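Local coordinates for protein aldehyde dehydrogenase (Anabaena variabilis, PDB 4H7N) that probably oxidises aldehydes to carboxylic acids with NAD+ as cofactor, at residues P116-V130 with K451-N464. Residues are numbered along the deposited sequence; the frame is centred on the assembly and turned at random.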
# COMPACT_ATOMS: atom_id res chain seq x y z
N PRO A 116 -18.19 -17.32 -20.52
CA PRO A 116 -17.65 -17.39 -21.88
C PRO A 116 -17.91 -16.15 -22.72
O PRO A 116 -17.19 -15.95 -23.67
CB PRO A 116 -18.32 -18.63 -22.50
CG PRO A 116 -19.40 -19.02 -21.58
CD PRO A 116 -19.23 -18.33 -20.26
N PHE A 117 -18.92 -15.33 -22.39
CA PHE A 117 -19.20 -14.11 -23.18
C PHE A 117 -18.66 -12.82 -22.53
O PHE A 117 -19.00 -11.72 -22.97
CB PHE A 117 -20.68 -13.94 -23.45
CG PHE A 117 -21.55 -14.04 -22.23
CD1 PHE A 117 -21.86 -12.91 -21.49
CD2 PHE A 117 -22.09 -15.26 -21.82
CE1 PHE A 117 -22.68 -12.99 -20.37
CE2 PHE A 117 -22.90 -15.35 -20.71
CZ PHE A 117 -23.20 -14.21 -19.98
N ILE A 118 -17.83 -12.97 -21.50
CA ILE A 118 -17.14 -11.86 -20.90
C ILE A 118 -15.63 -12.07 -21.02
O ILE A 118 -15.06 -13.05 -20.47
CB ILE A 118 -17.45 -11.67 -19.39
CG1 ILE A 118 -18.95 -11.55 -19.08
CG2 ILE A 118 -16.73 -10.44 -18.85
CD1 ILE A 118 -19.67 -10.37 -19.74
N ALA A 119 -14.97 -11.11 -21.66
CA ALA A 119 -13.53 -11.08 -21.83
C ALA A 119 -12.92 -10.01 -20.90
O ALA A 119 -13.58 -9.05 -20.56
CB ALA A 119 -13.21 -10.76 -23.27
N LEU A 120 -11.65 -10.15 -20.56
CA LEU A 120 -10.97 -9.27 -19.63
C LEU A 120 -9.73 -8.70 -20.30
O LEU A 120 -8.91 -9.45 -20.85
CB LEU A 120 -10.59 -10.07 -18.38
CG LEU A 120 -9.67 -9.33 -17.39
CD1 LEU A 120 -10.40 -8.17 -16.70
CD2 LEU A 120 -9.11 -10.30 -16.35
N GLN A 121 -9.58 -7.38 -20.28
CA GLN A 121 -8.28 -6.76 -20.58
C GLN A 121 -7.82 -6.00 -19.38
O GLN A 121 -8.63 -5.48 -18.62
CB GLN A 121 -8.37 -5.83 -21.78
CG GLN A 121 -8.50 -6.56 -23.11
CD GLN A 121 -8.77 -5.60 -24.25
OE1 GLN A 121 -8.27 -4.47 -24.26
NE2 GLN A 121 -9.58 -6.03 -25.21
N GLN A 122 -6.51 -5.93 -19.18
CA GLN A 122 -5.92 -5.19 -18.06
C GLN A 122 -5.03 -4.07 -18.60
O GLN A 122 -4.41 -4.23 -19.64
CB GLN A 122 -5.08 -6.12 -17.20
CG GLN A 122 -5.84 -7.30 -16.56
CD GLN A 122 -6.52 -6.97 -15.20
OE1 GLN A 122 -7.10 -7.84 -14.55
NE2 GLN A 122 -6.45 -5.71 -14.78
N SER A 123 -4.99 -2.93 -17.91
CA SER A 123 -3.95 -1.92 -18.20
C SER A 123 -3.51 -1.23 -16.93
O SER A 123 -4.04 -1.51 -15.86
CB SER A 123 -4.40 -0.89 -19.24
OG SER A 123 -5.38 -0.05 -18.68
N LEU A 124 -2.50 -0.38 -17.06
CA LEU A 124 -1.85 0.25 -15.93
C LEU A 124 -1.74 1.77 -16.15
O LEU A 124 -1.28 2.19 -17.19
CB LEU A 124 -0.49 -0.37 -15.77
CG LEU A 124 -0.59 -1.87 -15.49
CD1 LEU A 124 0.44 -2.63 -16.33
CD2 LEU A 124 -0.46 -2.18 -14.02
N VAL A 125 -2.16 2.56 -15.18
CA VAL A 125 -2.23 4.01 -15.31
C VAL A 125 -1.34 4.63 -14.21
O VAL A 125 -1.62 4.47 -13.01
CB VAL A 125 -3.69 4.48 -15.09
CG1 VAL A 125 -3.83 5.97 -15.33
CG2 VAL A 125 -4.62 3.74 -16.03
N PRO A 126 -0.27 5.34 -14.60
CA PRO A 126 0.60 5.91 -13.54
C PRO A 126 -0.08 6.97 -12.68
O PRO A 126 -0.90 7.71 -13.17
CB PRO A 126 1.74 6.55 -14.33
CG PRO A 126 1.19 6.83 -15.70
CD PRO A 126 0.14 5.77 -15.94
N TYR A 127 0.33 7.09 -11.42
CA TYR A 127 0.01 8.29 -10.63
C TYR A 127 0.63 9.47 -11.38
O TYR A 127 1.81 9.40 -11.72
CB TYR A 127 0.59 8.19 -9.25
CG TYR A 127 -0.11 7.17 -8.38
CD1 TYR A 127 0.26 5.86 -8.40
CD2 TYR A 127 -1.17 7.53 -7.56
CE1 TYR A 127 -0.40 4.90 -7.62
CE2 TYR A 127 -1.84 6.58 -6.78
CZ TYR A 127 -1.44 5.27 -6.83
OH TYR A 127 -2.07 4.34 -6.09
N PRO A 128 -0.11 10.55 -11.61
CA PRO A 128 0.52 11.61 -12.43
C PRO A 128 1.75 12.29 -11.78
O PRO A 128 2.71 12.61 -12.49
CB PRO A 128 -0.60 12.60 -12.64
CG PRO A 128 -1.85 11.76 -12.60
CD PRO A 128 -1.58 10.74 -11.52
N LEU A 129 1.69 12.54 -10.49
CA LEU A 129 2.76 13.27 -9.79
C LEU A 129 3.17 12.63 -8.46
O LEU A 129 2.37 12.47 -7.52
CB LEU A 129 2.35 14.70 -9.57
CG LEU A 129 3.47 15.61 -9.01
CD1 LEU A 129 4.65 15.69 -10.00
CD2 LEU A 129 2.97 17.00 -8.72
N VAL A 130 4.43 12.21 -8.41
CA VAL A 130 5.01 11.51 -7.26
C VAL A 130 5.97 12.48 -6.59
O VAL A 130 6.78 13.18 -7.30
CB VAL A 130 5.76 10.23 -7.72
CG1 VAL A 130 6.51 9.60 -6.57
CG2 VAL A 130 4.76 9.24 -8.28
N LYS A 451 5.55 -1.36 -9.80
CA LYS A 451 4.11 -1.42 -9.84
C LYS A 451 3.40 -0.61 -8.79
O LYS A 451 2.27 -0.17 -8.97
CB LYS A 451 3.67 -2.87 -9.84
CG LYS A 451 4.11 -3.56 -11.13
CD LYS A 451 3.62 -5.00 -11.22
CE LYS A 451 2.29 -5.09 -11.96
NZ LYS A 451 2.48 -4.71 -13.39
N ARG A 452 4.05 -0.32 -7.69
CA ARG A 452 3.44 0.59 -6.76
C ARG A 452 3.04 1.95 -7.35
O ARG A 452 2.17 2.64 -6.78
CB ARG A 452 4.29 0.70 -5.50
CG ARG A 452 5.52 1.48 -5.63
CD ARG A 452 6.51 1.18 -4.46
NE ARG A 452 7.81 1.40 -5.06
CZ ARG A 452 8.80 2.18 -4.62
NH1 ARG A 452 8.71 2.86 -3.49
NH2 ARG A 452 9.92 2.24 -5.32
N PHE A 453 3.67 2.36 -8.46
CA PHE A 453 3.42 3.68 -9.06
C PHE A 453 2.31 3.69 -10.13
O PHE A 453 2.12 4.69 -10.79
CB PHE A 453 4.72 4.23 -9.68
CG PHE A 453 5.79 4.49 -8.67
CD1 PHE A 453 5.55 5.31 -7.60
CD2 PHE A 453 6.97 3.80 -8.71
CE1 PHE A 453 6.53 5.56 -6.63
CE2 PHE A 453 7.92 3.97 -7.73
CZ PHE A 453 7.72 4.86 -6.70
N LEU A 454 1.63 2.56 -10.27
CA LEU A 454 0.61 2.31 -11.31
C LEU A 454 -0.67 1.88 -10.68
O LEU A 454 -0.65 1.15 -9.66
CB LEU A 454 1.09 1.18 -12.23
CG LEU A 454 2.36 1.57 -13.04
CD1 LEU A 454 3.03 0.30 -13.48
CD2 LEU A 454 1.99 2.42 -14.25
N ARG A 455 -1.78 2.37 -11.20
CA ARG A 455 -3.06 1.84 -10.80
C ARG A 455 -3.46 0.85 -11.88
O ARG A 455 -3.35 1.13 -13.07
CB ARG A 455 -4.11 2.92 -10.71
CG ARG A 455 -3.95 3.84 -9.53
CD ARG A 455 -5.24 4.65 -9.44
NE ARG A 455 -5.31 5.56 -8.28
CZ ARG A 455 -4.89 6.82 -8.28
NH1 ARG A 455 -5.06 7.55 -7.17
NH2 ARG A 455 -4.30 7.35 -9.35
N LYS A 456 -3.90 -0.31 -11.45
CA LYS A 456 -4.43 -1.33 -12.33
C LYS A 456 -5.86 -1.01 -12.68
O LYS A 456 -6.64 -0.59 -11.82
CB LYS A 456 -4.33 -2.70 -11.64
CG LYS A 456 -2.91 -3.20 -11.47
CD LYS A 456 -2.87 -4.44 -10.57
CE LYS A 456 -1.58 -4.55 -9.74
NZ LYS A 456 -1.78 -5.64 -8.72
N GLN A 457 -6.19 -1.17 -13.95
CA GLN A 457 -7.54 -0.98 -14.47
C GLN A 457 -7.97 -2.24 -15.15
O GLN A 457 -7.23 -2.79 -15.97
CB GLN A 457 -7.53 0.09 -15.56
CG GLN A 457 -7.68 1.47 -15.12
CD GLN A 457 -7.96 2.43 -16.28
OE1 GLN A 457 -7.30 2.37 -17.32
NE2 GLN A 457 -8.89 3.31 -16.09
N ALA A 458 -9.16 -2.73 -14.83
CA ALA A 458 -9.73 -3.89 -15.52
C ALA A 458 -10.84 -3.44 -16.48
O ALA A 458 -11.60 -2.50 -16.18
CB ALA A 458 -10.26 -4.89 -14.50
N PHE A 459 -10.87 -4.03 -17.67
CA PHE A 459 -11.95 -3.81 -18.62
C PHE A 459 -12.59 -5.17 -18.80
O PHE A 459 -11.95 -6.12 -19.27
CB PHE A 459 -11.45 -3.26 -19.96
CG PHE A 459 -10.64 -2.00 -19.84
CD1 PHE A 459 -11.24 -0.77 -19.83
CD2 PHE A 459 -9.26 -2.07 -19.68
CE1 PHE A 459 -10.50 0.39 -19.69
CE2 PHE A 459 -8.50 -0.90 -19.55
CZ PHE A 459 -9.13 0.33 -19.55
N LEU A 460 -13.84 -5.26 -18.40
CA LEU A 460 -14.64 -6.45 -18.59
C LEU A 460 -15.60 -6.23 -19.73
O LEU A 460 -16.46 -5.37 -19.68
CB LEU A 460 -15.40 -6.79 -17.32
CG LEU A 460 -14.49 -7.21 -16.16
CD1 LEU A 460 -15.17 -7.13 -14.80
CD2 LEU A 460 -13.96 -8.62 -16.42
N ILE A 461 -15.47 -7.08 -20.75
CA ILE A 461 -16.07 -6.83 -22.05
C ILE A 461 -17.10 -7.87 -22.41
O ILE A 461 -16.80 -9.06 -22.51
CB ILE A 461 -14.98 -6.83 -23.13
CG1 ILE A 461 -13.93 -5.77 -22.78
CG2 ILE A 461 -15.60 -6.58 -24.49
CD1 ILE A 461 -12.61 -5.92 -23.46
N LYS A 462 -18.32 -7.42 -22.63
CA LYS A 462 -19.38 -8.28 -23.07
C LYS A 462 -19.25 -8.48 -24.59
O LYS A 462 -19.40 -7.55 -25.35
CB LYS A 462 -20.74 -7.70 -22.70
CG LYS A 462 -21.90 -8.61 -23.10
CD LYS A 462 -23.22 -7.94 -22.82
CE LYS A 462 -24.40 -8.70 -23.42
NZ LYS A 462 -24.47 -10.09 -22.88
N THR A 463 -18.91 -9.69 -25.01
CA THR A 463 -18.70 -9.98 -26.42
C THR A 463 -19.94 -10.56 -27.17
O THR A 463 -19.85 -10.81 -28.36
CB THR A 463 -17.57 -11.03 -26.60
OG1 THR A 463 -17.98 -12.24 -25.95
CG2 THR A 463 -16.26 -10.54 -25.96
N ASN A 464 -21.09 -10.79 -26.52
CA ASN A 464 -22.22 -11.38 -27.25
C ASN A 464 -23.39 -10.40 -27.27
O ASN A 464 -23.25 -9.29 -26.82
CB ASN A 464 -22.64 -12.72 -26.63
CG ASN A 464 -23.21 -12.55 -25.23
OD1 ASN A 464 -22.90 -11.56 -24.53
ND2 ASN A 464 -24.04 -13.49 -24.81
O HOH W 1 -3.52 6.51 -11.46
O HOH W 2 0.10 1.70 -5.58
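Val125 and Arg455 face each other near the root of two antiparallel strands, 118-126 and 454-462, which form part of the oligomerisation arm of the aldehyde dehydrogenase fold, a case study in how a projecting sheet satisfies its backbone. Each hydrogen-bonded pair, Ala119-Ile461, Gln121-Phe459, Ser123-Gln457 and Val125-Arg455, is closed by two N-H to O=C bonds, the shortest from Ile461 N to Ala119 O (2.7 Å). The strand edges are used as well: Leu120 and Gln122 bond through their backbones to strand 109-112, while residues 458-461 pair in parallel with a strand of the second subunit, continuing the sheet across the dimer.

Side-chain polar groups follow the same logic. Lys456 NZ forms a salt bridge with Glu431 of the second subunit, Gln122 OE1 accepts from the backbone N of that same Glu431, and Gln457 NE2 donates to Ala413 O of that subunit. At the root of the arm, Tyr127 N bonds to Phe453 O (3.1 Å). Tyr127 CE2 sits over one face of the Arg455 guanidinium, 3.4 Å from Arg455 CZ; an extended chain from CG to NE carries the group there. A water donates to Val125 O (3.2 Å).

At the outer end, the Asn464 amide meets Phe117 CB and the CG/CD1 side of the ring, the planes 23° apart. Asn464 OD1 accepts from Lys462 NZ (2.7 Å), and this ammonium also forms a salt bridge with Asp468 and a hydrogen bond to Thr466 O. Just beyond the strands, Phe117 O takes two donors from one face of its plane: Thr463 N at 2.9 Å, and Thr463 OG1 at 3.2 Å, which chi1 of 62° sets between its own N and carbonyl carbon and which lies 57° out of the Phe117 carbonyl plane.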